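PDB 4JJJ: cellulose 1,4-beta-cellobiosidase from Thermobifida fusca, which probably releases cellobiose from cellulose by cleaving its beta-1,4 bonds, using the family 48 glycoside hydrolase domain that makes up this chain. Local coordinates for residues G276-A281 with G383-P388; A377-K382 with Y396-D401. The protein carries 1 engineered substitution. One frame throughout, in Å; residues are numbered along the deposited sequence.

How the contacts relate
The chain first lays down 276-281, in the loop after helix 250-263, and about a hundred residues later runs out of strand 376-378 through 377-382 straight into 383-388. That second passage folds back on the earlier loop and closes the long excursion of contact 1. The chain then turns and returns as 396-401 beside 377-382, so contact 2 closes a short 13-residue loop. Because the segments alternate along the chain, the two contacts cross rather than nest. They also touch: Asn277 N probably bonds Gly397 O, and Gly276 N probably bonds Asn379 OD1. Together they tie a surface loop to a small antiparallel sheet of this (alpha/alpha)6 enzyme.

Contact 1 of 2, residues G276-A281 with G383-P388; sequences GNCVGA and GSYDTP. With FE (Fe (III) ion), chain N.
Gly280 and Tyr385 join the two loops through their backbones: Gly280 N gives its hydrogen to Tyr385 O at 2.7 Å, nearly straight at 166° and in the carbonyl plane. Neither segment is helix or strand. Cys278 is the centre of an inverse gamma turn, and Gly280 has backbone angles at which a CB would run into the preceding carbonyl oxygen. Two waters extend the seam, one donating to both Cys278 O and Asp386 O, the other accepting from Ala281 N and donating to Ser384 O.

Tyr385 carries most of the side-chain contact. With CG anti to its own carbonyl carbon (chi1 -56°), its ring swings away from that bonded carbonyl and in between Cys278 and Ala281. Cys278 SG approaches obliquely, 3.4 Å from Tyr385 CD1, a sulfur-aromatic contact made by a sulfur already tied in the disulfide to Cys284. Ala281 CB lies 3.9 Å from Tyr385 CD2, also obliquely, while Cys278 O meets the ring edge in plane. Asp269 takes the phenol hydroxyl and Lys273 makes a cation-pi contact with the ring. Val279 divides its branches: CG1 touches Thr387 OG1 at 3.6 Å, and CG2 packs on Pro388 CD at 3.9 Å.

Asp386 turns away from the other loop. Its OD1 binds the iron(III) ion at 2.2 Å, with four waters as further ligands, and also accepts from Thr387 N at 2.8 Å. One of the iron waters donates to OD2, so both carboxylate oxygens are engaged. The metal would draw electron density from this carboxylate and should keep it ionised, while the bond from Thr387 N, together with the metal bond, is likely to restrict its rotation; the iron thus sits beside the seam, whose hold comes from the peptide bond, the waters and the tyrosine ring packed against the disulfide-bonded Cys278.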
ATOM      1  N   GLY A 276     -10.770 -17.028  13.552  1.00 10.14           N
ATOM      2  CA  GLY A 276     -10.146 -18.273  13.957  1.00 10.32           C
ATOM      3  C   GLY A 276     -10.917 -19.473  13.466  1.00 10.73           C
ATOM      4  O   GLY A 276     -12.084 -19.581  13.729  1.00 11.88           O
ATOM      5  N   ASN A 277     -10.194 -20.347  12.788  1.00 10.53           N
ATOM      6  CA  ASN A 277     -10.754 -21.574  12.176  1.00 13.50           C
ATOM      7  C   ASN A 277     -12.063 -21.247  11.451  1.00 13.57           C
ATOM      8  O   ASN A 277     -13.099 -21.904  11.559  1.00 13.75           O
ATOM      9  CB  ASN A 277     -10.895 -22.614  13.263  1.00 14.57           C
ATOM     10  CG  ASN A 277      -9.531 -22.915  13.927  1.00 19.89           C
ATOM     11  OD1 ASN A 277      -8.598 -23.221  13.262  1.00 23.75           O
ATOM     12  ND2 ASN A 277      -9.413 -22.687  15.224  1.00 29.67           N
ATOM     13  N   CYS A 278     -12.017 -20.157  10.668  1.00 12.13           N
ATOM     14  CA  CYS A 278     -13.207 -19.584  10.077  1.00 12.35           C
ATOM     15  C   CYS A 278     -13.312 -20.224   8.730  1.00 13.26           C
ATOM     16  O   CYS A 278     -12.920 -19.632   7.679  1.00 11.57           O
ATOM     17  CB  CYS A 278     -13.059 -18.068   9.967  1.00 13.72           C
ATOM     18  SG  CYS A 278     -14.533 -17.182   9.411  1.00 12.84           S
ATOM     19  N   VAL A 279     -13.956 -21.419   8.706  1.00 13.94           N
ATOM     20  CA  VAL A 279     -13.962 -22.262   7.517  1.00 15.49           C
ATOM     21  C   VAL A 279     -15.450 -22.526   7.243  1.00 16.23           C
ATOM     22  O   VAL A 279     -16.146 -23.027   8.127  1.00 22.81           O
ATOM     23  CB  VAL A 279     -13.218 -23.577   7.727  1.00 15.79           C
ATOM     24  CG1 VAL A 279     -13.337 -24.471   6.533  1.00 17.66           C
ATOM     25  CG2 VAL A 279     -11.760 -23.295   7.969  1.00 18.86           C
ATOM     26  N   GLY A 280     -15.902 -22.197   6.045  1.00 15.64           N
ATOM     27  CA  GLY A 280     -17.304 -22.347   5.656  1.00 16.42           C
ATOM     28  C   GLY A 280     -18.021 -21.022   5.862  1.00 14.44           C
ATOM     29  O   GLY A 280     -18.287 -20.607   6.986  1.00 16.09           O
ATOM     30  N   ALA A 281     -18.330 -20.331   4.774  1.00 15.46           N
ATOM     31  CA  ALA A 281     -18.960 -19.079   4.890  1.00 13.59           C
ATOM     32  C   ALA A 281     -20.299 -19.088   5.645  1.00 15.23           C
ATOM     33  O   ALA A 281     -20.542 -18.198   6.413  1.00 15.80           O
ATOM     34  CB  ALA A 281     -19.093 -18.418   3.551  1.00 15.70           C
ATOM     35  N   GLY A 383     -10.394 -16.029   0.029  1.00 10.59           N
ATOM     36  CA  GLY A 383     -11.453 -14.985   0.056  1.00 10.25           C
ATOM     37  C   GLY A 383     -12.915 -15.432  -0.044  1.00 10.96           C
ATOM     38  O   GLY A 383     -13.776 -14.590  -0.291  1.00 11.52           O
ATOM     39  N   SER A 384     -13.165 -16.660   0.356  1.00 10.25           N
ATOM     40  CA  SER A 384     -14.521 -17.217   0.400  1.00 10.50           C
ATOM     41  C   SER A 384     -14.667 -18.141   1.625  1.00 10.17           C
ATOM     42  O   SER A 384     -15.516 -19.020   1.647  1.00 10.80           O
ATOM     43  CB  SER A 384     -14.879 -17.908  -0.885  1.00 13.44           C
ATOM     44  OG  SER A 384     -13.973 -18.996  -1.146  1.00 15.28           O
ATOM     45  N   TYR A 385     -13.860 -17.940   2.669  1.00 10.38           N
ATOM     46  CA  TYR A 385     -13.868 -18.754   3.860  1.00  9.68           C
ATOM     47  C   TYR A 385     -13.739 -20.264   3.452  1.00 11.05           C
ATOM     48  O   TYR A 385     -14.498 -21.082   4.014  1.00 13.79           O
ATOM     49  CB  TYR A 385     -15.076 -18.498   4.775  1.00 10.42           C
ATOM     50  CG  TYR A 385     -15.160 -17.017   5.166  1.00  9.23           C
ATOM     51  CD1 TYR A 385     -14.315 -16.484   6.089  1.00  9.00           C
ATOM     52  CD2 TYR A 385     -16.021 -16.146   4.509  1.00  9.36           C
ATOM     53  CE1 TYR A 385     -14.304 -15.088   6.340  1.00  8.48           C
ATOM     54  CE2 TYR A 385     -16.026 -14.776   4.759  1.00  8.69           C
ATOM     55  CZ  TYR A 385     -15.157 -14.262   5.699  1.00  9.42           C
ATOM     56  OH  TYR A 385     -15.202 -12.919   5.923  1.00  8.67           O
ATOM     57  N   ASP A 386     -12.871 -20.553   2.499  1.00 11.72           N
ATOM     58  CA  ASP A 386     -12.710 -21.877   1.924  1.00 12.68           C
ATOM     59  C   ASP A 386     -11.907 -22.712   2.887  1.00 13.16           C
ATOM     60  O   ASP A 386     -11.490 -22.315   3.936  1.00 10.92           O
ATOM     61  CB  ASP A 386     -11.988 -21.809   0.590  1.00 14.17           C
ATOM     62  CG  ASP A 386     -12.413 -22.860  -0.400  1.00 21.87           C
ATOM     63  OD1 ASP A 386     -13.077 -23.868   0.040  1.00 22.38           O
ATOM     64  OD2 ASP A 386     -12.187 -22.547  -1.620  1.00 28.69           O
ATOM     65  N   THR A 387     -11.775 -23.978   2.502  1.00 14.21           N
ATOM     66  CA  THR A 387     -11.085 -24.964   3.342  1.00 14.81           C
ATOM     67  C   THR A 387      -9.640 -25.000   3.004  1.00 13.97           C
ATOM     68  O   THR A 387      -9.217 -25.308   1.882  1.00 17.23           O
ATOM     69  CB  THR A 387     -11.693 -26.341   2.979  1.00 16.10           C
ATOM     70  OG1 THR A 387     -13.061 -26.283   3.382  1.00 21.05           O
ATOM     71  CG2 THR A 387     -10.840 -27.411   3.733  1.00 17.36           C
ATOM     72  N   PRO A 388      -8.776 -24.617   3.957  1.00 13.33           N
ATOM     73  CA  PRO A 388      -7.388 -24.749   3.625  1.00 13.23           C
ATOM     74  C   PRO A 388      -6.856 -26.157   3.723  1.00 14.52           C
ATOM     75  O   PRO A 388      -7.525 -26.968   4.424  1.00 14.42           O
ATOM     76  CB  PRO A 388      -6.710 -23.889   4.682  1.00 14.57           C
ATOM     77  CG  PRO A 388      -7.757 -23.294   5.453  1.00 15.00           C
ATOM     78  CD  PRO A 388      -8.973 -24.155   5.307  1.00 14.20           C
TER
HETATM   79 FE    FE N 713     -13.950 -25.337  -1.275  0.50 39.11          FE
HETATM   80  O   HOH W   1     -11.113 -19.940   5.467  1.00  9.49           O
HETATM   81  O   HOH W   2     -17.284 -21.181   2.189  1.00 24.21           O
HETATM   82  O   HOH W   3     -13.868 -24.298  -3.022  1.00 37.69           O
HETATM   83  O   HOH W   4     -12.306 -27.003  -1.177  0.50 17.14           O
HETATM   84  O   HOH W   5     -12.105 -24.995  -1.883  0.50 19.07           O
HETATM   85  O   HOH W   6     -13.018 -26.235   0.222  0.50 25.57           O

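Contact 2 of 2, residues A377-K382 with Y396-D401; sequences ATNSWK and YGMYYD
Asn379 receives the start of 396-401: a water donates to its OD1 and to Gly397 O, and the side chain of the next residue, Met398, crosses that of Asn379 at about a right angle, with SD 3.9 Å from Asn379 CB. Met398 CB sits 3.4 Å from Thr378 O. Asn379 ND2 bonds Asp269 OD1.

Tyr399 forms the hydrogen-bonded antiparallel pair with Thr378, Tyr399 N to Thr378 O at 2.8 Å and Thr378 N to Tyr399 O at 2.9 Å. These strands, 376-378 and 398-401, are the two central ones of a four-stranded antiparallel sheet. Just past the pair, Thr378 OG1 accepts from Ser380 N at 3.0 Å, an ST turn that ends the strand. With a valine in place of Thr378, Ser380 N would probably lose its acceptor and the turn would be freer to open. Trp381 comes back across Tyr399 at about a right angle, its CE3 3.8 Å from Tyr399 CB.

Tyr400 makes a non-hydrogen-bonded pair with Ala377, whose CB reaches Phe362 and Trp365 of helix 348-365. Tyr400 O lies at the edge of the Trp381 indole, near its plane, 3.5 Å from Trp381 CZ3. Asp401 OD2 accepts from a water, 2.8 Å away, that rests over one face of the Trp381 indole, toward its rim, where it also accepts from Lys382 N, while Asp401 OD1 is held by Gln403 N.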
ATOM      1  N   ALA A 377      -0.964 -14.151   6.775  1.00  5.67           N
ATOM      2  CA  ALA A 377      -1.999 -15.092   7.138  1.00  5.91           C
ATOM      3  C   ALA A 377      -3.357 -14.458   6.874  1.00  6.38           C
ATOM      4  O   ALA A 377      -3.565 -13.259   6.764  1.00  6.41           O
ATOM      5  CB  ALA A 377      -1.923 -15.403   8.641  1.00  6.35           C
ATOM      6  N   THR A 378      -4.354 -15.340   6.734  1.00  6.53           N
ATOM      7  CA  THR A 378      -5.716 -14.912   6.481  1.00  6.45           C
ATOM      8  C   THR A 378      -6.811 -15.640   7.257  1.00  6.87           C
ATOM      9  O   THR A 378      -6.656 -16.874   7.589  1.00  7.40           O
ATOM     10  CB  THR A 378      -6.086 -15.061   4.955  1.00  7.36           C
ATOM     11  OG1 THR A 378      -7.390 -14.511   4.752  1.00  7.10           O
ATOM     12  CG2 THR A 378      -6.045 -16.458   4.536  1.00  7.78           C
ATOM     13  N   ASN A 379      -7.844 -14.880   7.606  1.00  7.04           N
ATOM     14  CA  ASN A 379      -9.057 -15.492   8.240  1.00  7.86           C
ATOM     15  C   ASN A 379     -10.083 -16.002   7.187  1.00  8.17           C
ATOM     16  O   ASN A 379     -11.162 -16.467   7.543  1.00  8.27           O
ATOM     17  CB  ASN A 379      -9.769 -14.485   9.167  1.00  7.50           C
ATOM     18  CG  ASN A 379     -10.738 -15.166  10.122  1.00  7.45           C
ATOM     19  OD1 ASN A 379     -10.347 -16.059  10.810  1.00  8.40           O
ATOM     20  ND2 ASN A 379     -11.907 -14.696  10.198  1.00  7.16           N
ATOM     21  N   SER A 380      -9.837 -15.738   5.922  1.00  7.80           N
ATOM     22  CA  SER A 380     -10.761 -16.138   4.845  1.00  7.65           C
ATOM     23  C   SER A 380      -9.970 -16.768   3.739  1.00  7.81           C
ATOM     24  O   SER A 380      -9.453 -16.109   2.814  1.00  8.03           O
ATOM     25  CB  SER A 380     -11.521 -14.973   4.315  1.00  8.22           C
ATOM     26  OG  SER A 380     -12.526 -15.315   3.339  1.00  7.98           O
ATOM     27  N   TRP A 381      -9.809 -18.119   3.787  1.00  8.57           N
ATOM     28  CA  TRP A 381      -9.086 -18.764   2.747  1.00  9.47           C
ATOM     29  C   TRP A 381      -9.709 -18.518   1.341  1.00 10.74           C
ATOM     30  O   TRP A 381     -10.878 -18.783   1.118  1.00 10.69           O
ATOM     31  CB  TRP A 381      -8.985 -20.287   3.075  1.00  9.04           C
ATOM     32  CG  TRP A 381      -7.913 -20.961   2.337  1.00  9.04           C
ATOM     33  CD1 TRP A 381      -8.082 -21.921   1.369  1.00  9.77           C
ATOM     34  CD2 TRP A 381      -6.491 -20.768   2.449  1.00 10.41           C
ATOM     35  NE1 TRP A 381      -6.860 -22.280   0.855  1.00 11.00           N
ATOM     36  CE2 TRP A 381      -5.874 -21.579   1.503  1.00 10.29           C
ATOM     37  CE3 TRP A 381      -5.683 -19.961   3.258  1.00 10.17           C
ATOM     38  CZ2 TRP A 381      -4.471 -21.638   1.360  1.00 10.83           C
ATOM     39  CZ3 TRP A 381      -4.327 -20.002   3.133  1.00 11.23           C
ATOM     40  CH2 TRP A 381      -3.715 -20.853   2.181  1.00 11.20           C
ATOM     41  N   LYS A 382      -8.861 -18.103   0.410  1.00 11.13           N
ATOM     42  CA  LYS A 382      -9.189 -17.844  -0.971  1.00 12.44           C
ATOM     43  C   LYS A 382     -10.224 -16.743  -1.040  1.00 11.94           C
ATOM     44  O   LYS A 382     -10.941 -16.555  -2.081  1.00 13.58           O
ATOM     45  CB  LYS A 382      -9.630 -19.101  -1.684  1.00 16.02           C
ATOM     46  CG  LYS A 382      -8.419 -19.979  -1.937  1.00 18.00           C
ATOM     47  CD  LYS A 382      -8.899 -21.288  -2.468  1.00 24.33           C
ATOM     48  CE  LYS A 382      -7.694 -22.145  -2.767  1.00 30.25           C
ATOM     49  NZ  LYS A 382      -8.160 -23.487  -3.260  1.00 37.63           N
ATOM     50  N   TYR A 396      -3.037 -17.505  15.523  1.00  7.96           N
ATOM     51  CA  TYR A 396      -4.266 -17.075  16.135  1.00  8.21           C
ATOM     52  C   TYR A 396      -5.490 -17.554  15.352  1.00  8.34           C
ATOM     53  O   TYR A 396      -6.452 -16.808  15.122  1.00 10.04           O
ATOM     54  CB  TYR A 396      -4.255 -15.562  16.447  1.00  9.19           C
ATOM     55  CG  TYR A 396      -3.357 -15.106  17.542  1.00  8.73           C
ATOM     56  CD1 TYR A 396      -3.885 -14.858  18.769  1.00  9.41           C
ATOM     57  CD2 TYR A 396      -1.997 -14.970  17.386  1.00  7.86           C
ATOM     58  CE1 TYR A 396      -3.068 -14.499  19.805  1.00  8.85           C
ATOM     59  CE2 TYR A 396      -1.170 -14.617  18.395  1.00  9.05           C
ATOM     60  CZ  TYR A 396      -1.713 -14.417  19.624  1.00  9.88           C
ATOM     61  OH  TYR A 396      -0.883 -13.959  20.638  1.00 11.13           O
ATOM     62  N   GLY A 397      -5.386 -18.763  14.881  1.00  8.24           N
ATOM     63  CA  GLY A 397      -6.500 -19.389  14.137  1.00  8.37           C
ATOM     64  C   GLY A 397      -6.632 -18.996  12.662  1.00  8.92           C
ATOM     65  O   GLY A 397      -7.538 -19.506  11.976  1.00  9.63           O
ATOM     66  N   MET A 398      -5.844 -18.044  12.229  1.00  7.35           N
ATOM     67  CA  MET A 398      -5.709 -17.708  10.814  1.00  7.39           C
ATOM     68  C   MET A 398      -4.699 -18.599  10.132  1.00  7.46           C
ATOM     69  O   MET A 398      -3.878 -19.270  10.800  1.00  8.86           O
ATOM     70  CB  MET A 398      -5.364 -16.192  10.696  1.00  7.54           C
ATOM     71  CG  MET A 398      -6.419 -15.330  11.193  1.00  8.73           C
ATOM     72  SD  MET A 398      -6.213 -13.614  10.569  1.00 10.03           S
ATOM     73  CE  MET A 398      -4.657 -13.265  11.406  1.00  9.18           C
ATOM     74  N   TYR A 399      -4.778 -18.645   8.790  1.00  7.23           N
ATOM     75  CA  TYR A 399      -4.020 -19.572   8.047  1.00  7.51           C
ATOM     76  C   TYR A 399      -2.861 -18.971   7.342  1.00  7.22           C
ATOM     77  O   TYR A 399      -3.063 -17.979   6.614  1.00  8.09           O
ATOM     78  CB  TYR A 399      -4.931 -20.269   7.018  1.00  7.62           C
ATOM     79  CG  TYR A 399      -6.022 -21.084   7.744  1.00  9.74           C
ATOM     80  CD1 TYR A 399      -5.708 -22.285   8.287  1.00 10.25           C
ATOM     81  CD2 TYR A 399      -7.273 -20.554   7.912  1.00 11.90           C
ATOM     82  CE1 TYR A 399      -6.672 -22.999   9.009  1.00 12.59           C
ATOM     83  CE2 TYR A 399      -8.233 -21.258   8.622  1.00 13.88           C
ATOM     84  CZ  TYR A 399      -7.897 -22.477   9.137  1.00 13.11           C
ATOM     85  OH  TYR A 399      -8.824 -23.217   9.903  1.00 15.73           O
ATOM     86  N   TYR A 400      -1.683 -19.582   7.411  1.00  6.83           N
ATOM     87  CA  TYR A 400      -0.490 -19.084   6.708  1.00  6.21           C
ATOM     88  C   TYR A 400      -0.715 -18.981   5.216  1.00  6.20           C
ATOM     89  O   TYR A 400      -1.183 -19.912   4.576  1.00  6.22           O
ATOM     90  CB  TYR A 400       0.726 -19.996   6.988  1.00  6.31           C
ATOM     91  CG  TYR A 400       1.900 -19.638   6.121  1.00  6.02           C
ATOM     92  CD1 TYR A 400       2.541 -18.421   6.296  1.00  6.32           C
ATOM     93  CD2 TYR A 400       2.380 -20.461   5.153  1.00  5.66           C
ATOM     94  CE1 TYR A 400       3.574 -18.013   5.496  1.00  6.46           C
ATOM     95  CE2 TYR A 400       3.448 -20.142   4.387  1.00  5.71           C
ATOM     96  CZ  TYR A 400       4.077 -18.869   4.489  1.00  5.99           C
ATOM     97  OH  TYR A 400       5.153 -18.472   3.699  1.00  6.31           O
ATOM     98  N   ASP A 401      -0.404 -17.834   4.626  1.00  5.97           N
ATOM     99  CA  ASP A 401      -0.525 -17.576   3.206  1.00  5.79           C
ATOM    100  C   ASP A 401       0.816 -17.001   2.714  1.00  6.14           C
ATOM    101  O   ASP A 401       1.242 -15.938   3.098  1.00  6.42           O
ATOM    102  CB  ASP A 401      -1.661 -16.629   2.813  1.00  5.90           C
ATOM    103  CG  ASP A 401      -2.032 -16.701   1.346  1.00  6.12           C
ATOM    104  OD1 ASP A 401      -1.154 -17.061   0.533  1.00  7.25           O
ATOM    105  OD2 ASP A 401      -3.240 -16.420   1.064  1.00  7.95           O
TER
HETATM  106  O   HOH W   7      -9.548 -18.662  10.192  1.00 11.34           O
HETATM  107  O   HOH W   8      -5.624 -17.858   0.720  0.70 13.01           O